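Local coordinates for succinate-semialdehyde dehydrogenase (Synechococcus, PDB 3VZ3), which probably oxidises succinic semialdehyde to succinate, using NADP as its cofactor, at residues L124-A129 and V153-H158; G233-F238 and A268-L273. The protein carries 1 engineered substitution. All coordinates share one frame; numbering follows the deposited sequence.

Contact 1 of 2, residues L124-A129 and V153-H158; sequences LGILLA and VAVLKH. With NAP (NADP nicotinamide-adenine-dinucleotide phosphate), chain D.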
loop_
_atom_site.group_PDB
_atom_site.type_symbol
_atom_site.label_atom_id
_atom_site.label_comp_id
_atom_site.label_asym_id
_atom_site.label_seq_id
_atom_site.Cartn_x
_atom_site.Cartn_y
_atom_site.Cartn_z
ATOM N N LEU A 124 -5.044 11.559 -6.258
ATOM C CA LEU A 124 -3.618 11.839 -6.028
ATOM C C LEU A 124 -2.971 12.654 -7.150
ATOM O O LEU A 124 -2.152 13.560 -6.895
ATOM C CB LEU A 124 -2.832 10.525 -5.835
ATOM C CG LEU A 124 -3.130 9.669 -4.595
ATOM C CD1 LEU A 124 -2.282 8.378 -4.677
ATOM C CD2 LEU A 124 -2.851 10.430 -3.277
ATOM N N GLY A 125 -3.323 12.332 -8.394
ATOM C CA GLY A 125 -2.776 13.061 -9.551
ATOM C C GLY A 125 -2.509 12.069 -10.660
ATOM O O GLY A 125 -3.363 11.227 -10.964
ATOM N N ILE A 126 -1.323 12.154 -11.246
ATOM C CA ILE A 126 -0.932 11.213 -12.306
ATOM C C ILE A 126 -0.554 9.848 -11.731
ATOM O O ILE A 126 0.338 9.741 -10.878
ATOM C CB ILE A 126 0.289 11.721 -13.102
ATOM C CG1 ILE A 126 0.038 13.120 -13.671
ATOM C CG2 ILE A 126 0.630 10.726 -14.229
ATOM C CD1 ILE A 126 1.301 13.763 -14.212
ATOM N N LEU A 127 -1.221 8.812 -12.234
ATOM C CA LEU A 127 -0.923 7.422 -11.886
ATOM C C LEU A 127 -0.239 6.747 -13.058
ATOM O O LEU A 127 -0.680 6.890 -14.203
ATOM C CB LEU A 127 -2.215 6.676 -11.568
ATOM C CG LEU A 127 -3.172 7.315 -10.574
ATOM C CD1 LEU A 127 -4.396 6.418 -10.413
ATOM C CD2 LEU A 127 -2.480 7.605 -9.216
ATOM N N LEU A 128 0.846 6.023 -12.774
ATOM C CA LEU A 128 1.466 5.163 -13.788
ATOM C C LEU A 128 0.897 3.750 -13.671
ATOM O O LEU A 128 0.875 3.174 -12.581
ATOM C CB LEU A 128 2.995 5.137 -13.635
ATOM C CG LEU A 128 3.759 4.002 -14.337
ATOM C CD1 LEU A 128 3.686 4.129 -15.876
ATOM C CD2 LEU A 128 5.213 3.976 -13.857
ATOM N N ALA A 129 0.450 3.192 -14.796
ATOM C CA ALA A 129 0.047 1.778 -14.867
ATOM C C ALA A 129 0.951 1.027 -15.841
ATOM O O ALA A 129 1.136 1.453 -16.984
ATOM C CB ALA A 129 -1.398 1.656 -15.317
ATOM N N VAL A 153 -5.572 11.105 -13.221
ATOM C CA VAL A 153 -5.267 10.894 -14.645
ATOM C C VAL A 153 -4.235 9.780 -14.709
ATOM O O VAL A 153 -3.617 9.453 -13.691
ATOM C CB VAL A 153 -4.762 12.173 -15.354
ATOM C CG1 VAL A 153 -5.787 13.293 -15.192
ATOM C CG2 VAL A 153 -3.371 12.601 -14.848
ATOM N N ALA A 154 -4.053 9.175 -15.884
ATOM C CA ALA A 154 -3.237 7.964 -15.959
ATOM C C ALA A 154 -2.354 7.984 -17.176
ATOM O O ALA A 154 -2.748 8.481 -18.234
ATOM C CB ALA A 154 -4.107 6.722 -16.000
ATOM N N VAL A 155 -1.165 7.420 -17.017
ATOM C CA VAL A 155 -0.305 7.119 -18.151
ATOM C C VAL A 155 -0.070 5.611 -18.132
ATOM O O VAL A 155 0.171 5.021 -17.073
ATOM C CB VAL A 155 1.036 7.919 -18.152
ATOM C CG1 VAL A 155 0.789 9.407 -18.450
ATOM C CG2 VAL A 155 1.824 7.751 -16.851
ATOM N N LEU A 156 -0.209 4.996 -19.303
ATOM C CA LEU A 156 -0.136 3.554 -19.440
ATOM C C LEU A 156 1.130 3.156 -20.189
ATOM O O LEU A 156 1.387 3.633 -21.297
ATOM C CB LEU A 156 -1.362 3.039 -20.202
ATOM C CG LEU A 156 -1.296 1.587 -20.697
ATOM C CD1 LEU A 156 -1.338 0.546 -19.544
ATOM C CD2 LEU A 156 -2.396 1.314 -21.729
ATOM N N LYS A 157 1.930 2.302 -19.554
ATOM C CA LYS A 157 2.985 1.592 -20.276
ATOM C C LYS A 157 2.460 0.171 -20.442
ATOM O O LYS A 157 2.448 -0.606 -19.491
ATOM C CB LYS A 157 4.325 1.623 -19.512
ATOM C CG LYS A 157 5.497 0.903 -20.218
ATOM C CD LYS A 157 5.636 -0.564 -19.806
ATOM C CE LYS A 157 6.858 -1.227 -20.474
ATOM N NZ LYS A 157 6.616 -1.509 -21.910
ATOM N N HIS A 158 2.021 -0.163 -21.650
ATOM C CA HIS A 158 1.576 -1.518 -21.921
ATOM C C HIS A 158 2.743 -2.402 -22.352
ATOM O O HIS A 158 3.851 -1.910 -22.640
ATOM C CB HIS A 158 0.514 -1.519 -23.024
ATOM C CG HIS A 158 -0.614 -2.480 -22.777
ATOM N ND1 HIS A 158 -0.455 -3.674 -22.108
ATOM C CD2 HIS A 158 -1.922 -2.412 -23.119
ATOM C CE1 HIS A 158 -1.618 -4.304 -22.054
ATOM N NE2 HIS A 158 -2.525 -3.553 -22.651
HETATM P PA NAP D . 6.105 -9.037 -17.612
HETATM O O1A NAP D . 7.319 -9.419 -18.381
HETATM O O2A NAP D . 6.338 -8.769 -16.174
HETATM O O5B NAP D . 5.433 -7.760 -18.344
HETATM C C5B NAP D . 4.406 -7.002 -17.734
HETATM C C4B NAP D . 4.693 -5.526 -18.013
HETATM O O4B NAP D . 5.869 -5.124 -17.317
HETATM C C3B NAP D . 4.967 -5.230 -19.481
HETATM O O3B NAP D . 4.413 -3.958 -19.743
HETATM C C2B NAP D . 6.488 -5.200 -19.570
HETATM O O2B NAP D . 6.980 -4.379 -20.601
HETATM C C1B NAP D . 6.824 -4.591 -18.224
HETATM N N9A NAP D . 8.168 -4.868 -17.681
HETATM C C8A NAP D . 8.963 -5.985 -17.809
HETATM N N7A NAP D . 10.107 -5.771 -17.093
HETATM C C5A NAP D . 10.035 -4.544 -16.515
HETATM C C6A NAP D . 10.896 -3.822 -15.689
HETATM N N6A NAP D . 12.070 -4.335 -15.317
HETATM N N1A NAP D . 10.524 -2.561 -15.254
HETATM C C2A NAP D . 9.306 -2.010 -15.626
HETATM N N3A NAP D . 8.456 -2.730 -16.447
HETATM C C4A NAP D . 8.819 -3.973 -16.877
HETATM O O3 NAP D . 4.946 -10.150 -17.692
HETATM P PN NAP D . 4.744 -11.437 -18.636
HETATM O O1N NAP D . 5.216 -11.111 -20.000
HETATM O O2N NAP D . 5.326 -12.617 -17.937
HETATM O O5D NAP D . 3.131 -11.491 -18.571
HETATM C C5D NAP D . 2.484 -12.518 -17.842
HETATM C C4D NAP D . 2.541 -12.308 -16.333
HETATM O O4D NAP D . 1.484 -11.472 -15.933
HETATM C C3D NAP D . 2.337 -13.603 -15.554
HETATM O O3D NAP D . 3.556 -14.198 -15.170
HETATM C C2D NAP D . 1.592 -13.175 -14.318
HETATM O O2D NAP D . 2.576 -13.074 -13.321
HETATM C C1D NAP D . 1.115 -11.764 -14.596
HETATM N N1N NAP D . -0.322 -11.480 -14.389
HETATM C C2N NAP D . -0.850 -11.235 -13.137
HETATM C C3N NAP D . -2.216 -10.954 -13.001
HETATM C C7N NAP D . -2.872 -10.600 -11.691
HETATM O O7N NAP D . -4.098 -9.890 -11.732
HETATM N N7N NAP D . -2.317 -10.953 -10.530
HETATM C C4N NAP D . -3.011 -10.898 -14.135
HETATM C C5N NAP D . -2.460 -11.114 -15.393
HETATM C C6N NAP D . -1.108 -11.398 -15.509
HETATM P P2B NAP D . 7.676 -4.986 -21.934
HETATM O O1X NAP D . 8.144 -3.805 -22.749
HETATM O O2X NAP D . 6.669 -5.816 -22.685
HETATM O O3X NAP D . 8.830 -5.871 -21.479
#

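Contact 2 of 2, residues G233-F238 and A268-L273; sequences GGSDPF and AKRFIL. With NAP (NADP nicotinamide-adenine-dinucleotide phosphate), chain D.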
loop_
_atom_site.group_PDB
_atom_site.type_symbol
_atom_site.label_atom_id
_atom_site.label_comp_id
_atom_site.label_asym_id
_atom_site.label_seq_id
_atom_site.Cartn_x
_atom_site.Cartn_y
_atom_site.Cartn_z
ATOM N N GLY A 233 2.213 -13.051 -10.543
ATOM C CA GLY A 233 1.903 -14.419 -10.971
ATOM C C GLY A 233 1.322 -15.310 -9.899
ATOM O O GLY A 233 1.261 -14.945 -8.727
ATOM N N GLY A 234 0.890 -16.492 -10.319
ATOM C CA GLY A 234 0.359 -17.475 -9.384
ATOM C C GLY A 234 0.717 -18.872 -9.841
ATOM O O GLY A 234 1.059 -19.086 -10.997
ATOM N N SER A 235 0.660 -19.817 -8.915
ATOM C CA SER A 235 0.620 -21.237 -9.277
ATOM C C SER A 235 -0.534 -21.851 -8.507
ATOM O O SER A 235 -0.343 -22.660 -7.586
ATOM C CB SER A 235 1.955 -21.943 -9.004
ATOM O OG SER A 235 1.866 -23.301 -9.417
ATOM N N ASP A 236 -1.743 -21.435 -8.882
ATOM C CA ASP A 236 -2.919 -21.689 -8.057
ATOM C C ASP A 236 -3.245 -23.173 -7.982
ATOM O O ASP A 236 -3.200 -23.878 -9.007
ATOM C CB ASP A 236 -4.157 -20.952 -8.571
ATOM C CG ASP A 236 -4.041 -19.407 -8.507
ATOM O OD1 ASP A 236 -2.973 -18.832 -8.147
ATOM O OD2 ASP A 236 -5.065 -18.774 -8.861
ATOM N N PRO A 237 -3.584 -23.651 -6.773
ATOM C CA PRO A 237 -4.029 -25.025 -6.641
ATOM C C PRO A 237 -5.490 -25.177 -7.036
ATOM O O PRO A 237 -6.280 -24.228 -6.901
ATOM C CB PRO A 237 -3.878 -25.300 -5.131
ATOM C CG PRO A 237 -4.168 -23.955 -4.492
ATOM C CD PRO A 237 -3.586 -22.927 -5.475
ATOM N N PHE A 238 -5.835 -26.378 -7.490
ATOM C CA PHE A 238 -7.215 -26.748 -7.817
ATOM C C PHE A 238 -7.362 -28.083 -7.099
ATOM O O PHE A 238 -6.834 -29.109 -7.555
ATOM C CB PHE A 238 -7.349 -26.902 -9.332
ATOM C CG PHE A 238 -8.759 -27.076 -9.817
ATOM C CD1 PHE A 238 -9.346 -28.350 -9.876
ATOM C CD2 PHE A 238 -9.491 -25.972 -10.278
ATOM C CE1 PHE A 238 -10.655 -28.513 -10.372
ATOM C CE2 PHE A 238 -10.800 -26.128 -10.782
ATOM C CZ PHE A 238 -11.373 -27.400 -10.828
ATOM N N ALA A 268 -5.835 -22.686 -13.139
ATOM C CA ALA A 268 -5.603 -23.855 -12.289
ATOM C C ALA A 268 -4.289 -24.492 -12.767
ATOM O O ALA A 268 -4.236 -25.065 -13.877
ATOM C CB ALA A 268 -6.769 -24.840 -12.405
ATOM N N LYS A 269 -3.226 -24.390 -11.967
ATOM C CA LYS A 269 -1.915 -24.874 -12.422
ATOM C C LYS A 269 -1.494 -26.172 -11.770
ATOM O O LYS A 269 -0.775 -26.981 -12.389
ATOM C CB LYS A 269 -0.812 -23.814 -12.273
ATOM C CG LYS A 269 -1.109 -22.491 -13.031
ATOM C CD LYS A 269 0.177 -21.715 -13.402
ATOM C CE LYS A 269 -0.167 -20.440 -14.220
ATOM N NZ LYS A 269 -0.643 -19.296 -13.383
ATOM N N ARG A 270 -1.920 -26.365 -10.519
ATOM C CA ARG A 270 -1.563 -27.565 -9.773
ATOM C C ARG A 270 -2.830 -28.265 -9.278
ATOM O O ARG A 270 -3.510 -27.762 -8.366
ATOM C CB ARG A 270 -0.603 -27.240 -8.608
ATOM C CG ARG A 270 0.788 -26.775 -9.097
ATOM C CD ARG A 270 1.724 -26.293 -7.975
ATOM N NE ARG A 270 1.013 -25.302 -7.179
ATOM C CZ ARG A 270 0.777 -25.385 -5.870
ATOM N NH1 ARG A 270 1.335 -26.343 -5.127
ATOM N NH2 ARG A 270 0.034 -24.446 -5.302
ATOM N N PHE A 271 -3.142 -29.405 -9.899
ATOM C CA PHE A 271 -4.320 -30.193 -9.538
ATOM C C PHE A 271 -3.946 -31.111 -8.394
ATOM O O PHE A 271 -3.060 -31.959 -8.531
ATOM C CB PHE A 271 -4.844 -30.981 -10.749
ATOM C CG PHE A 271 -5.436 -30.090 -11.811
ATOM C CD1 PHE A 271 -6.812 -29.912 -11.905
ATOM C CD2 PHE A 271 -4.611 -29.392 -12.688
ATOM C CE1 PHE A 271 -7.356 -29.061 -12.878
ATOM C CE2 PHE A 271 -5.142 -28.517 -13.647
ATOM C CZ PHE A 271 -6.524 -28.367 -13.755
ATOM N N ILE A 272 -4.620 -30.922 -7.262
ATOM C CA ILE A 272 -4.303 -31.696 -6.045
ATOM C C ILE A 272 -5.512 -32.568 -5.733
ATOM O O ILE A 272 -6.577 -32.060 -5.374
ATOM C CB ILE A 272 -3.941 -30.737 -4.877
ATOM C CG1 ILE A 272 -2.689 -29.926 -5.246
ATOM C CG2 ILE A 272 -3.732 -31.521 -3.540
ATOM C CD1 ILE A 272 -2.409 -28.750 -4.305
ATOM N N LEU A 273 -5.335 -33.883 -5.878
ATOM C CA LEU A 273 -6.452 -34.817 -5.915
ATOM C C LEU A 273 -6.393 -35.783 -4.739
ATOM O O LEU A 273 -5.390 -36.463 -4.549
ATOM C CB LEU A 273 -6.386 -35.635 -7.218
ATOM C CG LEU A 273 -6.205 -34.846 -8.532
ATOM C CD1 LEU A 273 -6.181 -35.774 -9.745
ATOM C CD2 LEU A 273 -7.291 -33.773 -8.701
HETATM P PA NAP D . 6.105 -9.037 -17.612
HETATM O O1A NAP D . 7.319 -9.419 -18.381
HETATM O O2A NAP D . 6.338 -8.769 -16.174
HETATM O O5B NAP D . 5.433 -7.760 -18.344
HETATM C C5B NAP D . 4.406 -7.002 -17.734
HETATM C C4B NAP D . 4.693 -5.526 -18.013
HETATM O O4B NAP D . 5.869 -5.124 -17.317
HETATM C C3B NAP D . 4.967 -5.230 -19.481
HETATM O O3B NAP D . 4.413 -3.958 -19.743
HETATM C C2B NAP D . 6.488 -5.200 -19.570
HETATM O O2B NAP D . 6.980 -4.379 -20.601
HETATM C C1B NAP D . 6.824 -4.591 -18.224
HETATM N N9A NAP D . 8.168 -4.868 -17.681
HETATM C C8A NAP D . 8.963 -5.985 -17.809
HETATM N N7A NAP D . 10.107 -5.771 -17.093
HETATM C C5A NAP D . 10.035 -4.544 -16.515
HETATM C C6A NAP D . 10.896 -3.822 -15.689
HETATM N N6A NAP D . 12.070 -4.335 -15.317
HETATM N N1A NAP D . 10.524 -2.561 -15.254
HETATM C C2A NAP D . 9.306 -2.010 -15.626
HETATM N N3A NAP D . 8.456 -2.730 -16.447
HETATM C C4A NAP D . 8.819 -3.973 -16.877
HETATM O O3 NAP D . 4.946 -10.150 -17.692
HETATM P PN NAP D . 4.744 -11.437 -18.636
HETATM O O1N NAP D . 5.216 -11.111 -20.000
HETATM O O2N NAP D . 5.326 -12.617 -17.937
HETATM O O5D NAP D . 3.131 -11.491 -18.571
HETATM C C5D NAP D . 2.484 -12.518 -17.842
HETATM C C4D NAP D . 2.541 -12.308 -16.333
HETATM O O4D NAP D . 1.484 -11.472 -15.933
HETATM C C3D NAP D . 2.337 -13.603 -15.554
HETATM O O3D NAP D . 3.556 -14.198 -15.170
HETATM C C2D NAP D . 1.592 -13.175 -14.318
HETATM O O2D NAP D . 2.576 -13.074 -13.321
HETATM C C1D NAP D . 1.115 -11.764 -14.596
HETATM N N1N NAP D . -0.322 -11.480 -14.389
HETATM C C2N NAP D . -0.850 -11.235 -13.137
HETATM C C3N NAP D . -2.216 -10.954 -13.001
HETATM C C7N NAP D . -2.872 -10.600 -11.691
HETATM O O7N NAP D . -4.098 -9.890 -11.732
HETATM N N7N NAP D . -2.317 -10.953 -10.530
HETATM C C4N NAP D . -3.011 -10.898 -14.135
HETATM C C5N NAP D . -2.460 -11.114 -15.393
HETATM C C6N NAP D . -1.108 -11.398 -15.509
HETATM P P2B NAP D . 7.676 -4.986 -21.934
HETATM O O1X NAP D . 8.144 -3.805 -22.749
HETATM O O2X NAP D . 6.669 -5.816 -22.685
HETATM O O3X NAP D . 8.830 -5.871 -21.479
HETATM O O HOH W 1 -2.330 -19.772 -11.201
#

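Contact 1 of 2, residues L124-A129 and V153-H158
Peptide groups are the flat units bonded here: the two strands pair in parallel, with a twist, I126 beside V153 and L128 beside V155 on one face, L127 beside A154 and A129 beside L156 on the other. Between the strands, L127 N donates to V153 O and L127 O accepts from V155 N, each over 2.9 Å; A129 repeats the pattern with V155 O and K157 N. On the first face, I126 CG1 meets V153 CG2 at 3.6 Å, and L128 CD1 lies across V155 CG2 at 4.2 Å; branched, apolar groups suit a surface covered by helices 25-42 and 193-198. The smaller A129 and A154 admit F143 of helix 138-149, which makes the beta-alpha-beta crossover between the strands in the Rossmann-like NADP-binding domain. G125, at phi 141°, occupies a backbone shape that calls for glycine, and its O accepts from V153 N over 3.2 Å. Beyond the last pair, K157 puts CG opposite its backbone N (chi1 -179°), then bends at chi2 (-92°) and again at chi4, which brings K157 NZ to 2.9 Å from O1X of NADP's 2'-phosphate. H158 O, also 2.9 Å from K157 NZ, and I188 O hold the ammonium in place.

Contact 2 of 2, residues G233-F238 and A268-L273
R270 folds back on S235 because its chain, extended through chi2, bends at chi3 (-52°), while S235 turns OG opposite its backbone N (chi1 -178°), toward the same arginine. The guanidinium then grips one atom side-on: R270 NH2 lies 2.9 Å and R270 NE 3.0 Å from S235 O, which sits in the guanidinium plane, and R270 NE also gives a weak bond to S235 OG. K269, bent at chi4, brings NZ to 2.9 Å from G234 O, approaching from above the carbonyl plane. A water accepts from both K269 NZ and D236 N, joining the two segments. D236 O receives both K269 N and R270 N; the second bond opens the parallel pairing, which F238 N to R270 O (2.8 Å) and I272 N to F238 O continue. F238 CB covers a face of the F271 ring, the two rings being oblique at 47°, and the small A268 lets its CB come within 3.6 Å of F238 CD2. The strands flank helix 246-258 in a beta-alpha-beta unit of the catalytic domain. R270 also donates to L382 O and A383 O, whereas K269 has a salt bridge to E362; the arginine's charge is therefore probably spread over main-chain carbonyls, the lysine's balanced by a carboxylate.

How the contacts relate
Both contacts are buried, and each joins two neighbouring parallel strands linked by a helix, but they lie on opposite sides of the chain's centre, with nearest atoms about 15 Å apart. Contact 1 belongs to the NADP-binding domain and contact 2 to the catalytic domain. In contact 1 the interior is aliphatic and regular backbone bonds do the joining, with charge confined to the strand's end. Contact 2 has less pairing and aromatic packing, while its cationic side chains reach carbonyls of the segment leading into strand 237-240. Both lysines bond to main-chain carbonyls, but the anionic partner is the cofactor's phosphate for K157 and E362 for K269. One NADP molecule touches both.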